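Local coordinates for protein microbial serine proteinases; subtilisin (Bacillus subtilis, PDB 2GKO) that probably hydrolyses peptide bonds as a cold-adapted, calcium-loaded subtilisin-type serine protease, at residues L147-N150 / A151-A155. Residues are numbered along the deposited sequence; the frame is centred on the assembly and turned at random.
Sequences LITN and AVDYA
Thr149 and Asp153, one turn apart on helix 146-157, lie side by side and point the same way, with Thr149 CG2 3.7 Å from Asp153 OD2. This helix is the crossover of the beta-alpha-beta unit made with parallel strands 133-137 and 161-165. With chi1 of Thr149 at -70°, OG1 lies beside the backbone N and CG2 anti to it, which brings the methyl alongside the Asp153 carboxylate; OG1 bonds Glu144 and the carbonyl of Ser145, just before the helix begins. A water links Asp153 to the residue three places earlier: it donates to Asn150 OD1 at 2.6 Å and to Asp153 OD2 at 2.7 Å, while Asp153 OD1 takes a hydrogen bond from Asn184. Were the carboxylate cut back to a methyl, as in an alanine here, the Asn184 amide would probably lose this acceptor and the water one of its two partners.

The backbone bonds are those of a regular alpha-helix. Val152 N reaches Ile148 O at 2.9 Å with an N-H...O angle of 164°, and Tyr154 N meets Asn150 O, also at 2.9 Å.

Apolar contact between the turns is slight: Ile148 CG2 and Val152 CG2 are 4.3 Å apart. Tyr154 turns to helix 112-129, its hydroxyl bonded to Asp124 and its ring in a cation-pi contact with Arg120.

The two carboxylate oxygens of Asp153 are thus used differently, OD2 receiving the water that also serves Asn150 and OD1 the Asn184 amide, and this division probably fixes the rotation of the group.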
# COMPACT_ATOMS: atom_id res chain seq x y z
N LEU A 147 17.38 -10.99 2.60
CA LEU A 147 16.57 -11.20 3.81
C LEU A 147 15.12 -10.80 3.52
O LEU A 147 14.20 -11.54 3.83
CB LEU A 147 17.13 -10.38 4.98
CG LEU A 147 18.45 -10.84 5.57
CD1 LEU A 147 18.97 -9.83 6.57
CD2 LEU A 147 18.27 -12.21 6.24
N ILE A 148 14.94 -9.63 2.91
CA ILE A 148 13.60 -9.14 2.64
C ILE A 148 12.94 -9.96 1.54
O ILE A 148 11.78 -10.38 1.63
CB ILE A 148 13.64 -7.65 2.28
CG1 ILE A 148 14.00 -6.83 3.53
CG2 ILE A 148 12.28 -7.21 1.70
CD1 ILE A 148 14.36 -5.40 3.24
N THR A 149 13.67 -10.21 0.46
CA THR A 149 13.16 -11.05 -0.63
C THR A 149 12.67 -12.42 -0.15
O THR A 149 11.55 -12.85 -0.48
CB THR A 149 14.26 -11.24 -1.67
OG1 THR A 149 14.49 -10.01 -2.36
CG2 THR A 149 13.82 -12.21 -2.74
N ASN A 150 13.49 -13.10 0.64
CA ASN A 150 13.15 -14.44 1.11
C ASN A 150 11.94 -14.42 2.04
O ASN A 150 11.10 -15.33 2.01
CB ASN A 150 14.33 -15.10 1.79
CG ASN A 150 15.44 -15.46 0.80
OD1 ASN A 150 15.24 -15.40 -0.41
ND2 ASN A 150 16.61 -15.81 1.33
N ALA A 151 11.84 -13.36 2.84
CA ALA A 151 10.71 -13.16 3.74
C ALA A 151 9.44 -12.93 2.94
O ALA A 151 8.41 -13.52 3.24
CB ALA A 151 10.98 -12.00 4.68
N VAL A 152 9.51 -12.12 1.88
CA VAL A 152 8.37 -11.89 0.99
C VAL A 152 7.89 -13.19 0.37
O VAL A 152 6.69 -13.47 0.36
CB VAL A 152 8.70 -10.84 -0.11
CG1 VAL A 152 7.69 -10.84 -1.24
CG2 VAL A 152 8.81 -9.45 0.51
N ASP A 153 8.83 -13.98 -0.13
CA ASP A 153 8.47 -15.24 -0.74
C ASP A 153 7.84 -16.20 0.27
O ASP A 153 6.87 -16.89 -0.05
CB ASP A 153 9.72 -15.88 -1.38
CG ASP A 153 10.27 -15.07 -2.55
OD1 ASP A 153 9.49 -14.35 -3.21
OD2 ASP A 153 11.50 -15.12 -2.87
N TYR A 154 8.39 -16.24 1.47
CA TYR A 154 7.87 -17.06 2.57
C TYR A 154 6.43 -16.69 2.89
O TYR A 154 5.54 -17.55 2.95
CB TYR A 154 8.76 -16.84 3.78
CG TYR A 154 8.34 -17.51 5.07
CD1 TYR A 154 8.71 -18.81 5.35
CD2 TYR A 154 7.61 -16.81 6.03
CE1 TYR A 154 8.34 -19.41 6.54
CE2 TYR A 154 7.25 -17.39 7.24
CZ TYR A 154 7.61 -18.70 7.48
OH TYR A 154 7.26 -19.29 8.66
N ALA A 155 6.19 -15.40 3.08
CA ALA A 155 4.84 -14.93 3.38
C ALA A 155 3.85 -15.17 2.24
O ALA A 155 2.72 -15.58 2.48
CB ALA A 155 4.87 -13.45 3.76
O HOH W 1 13.29 -16.64 -1.63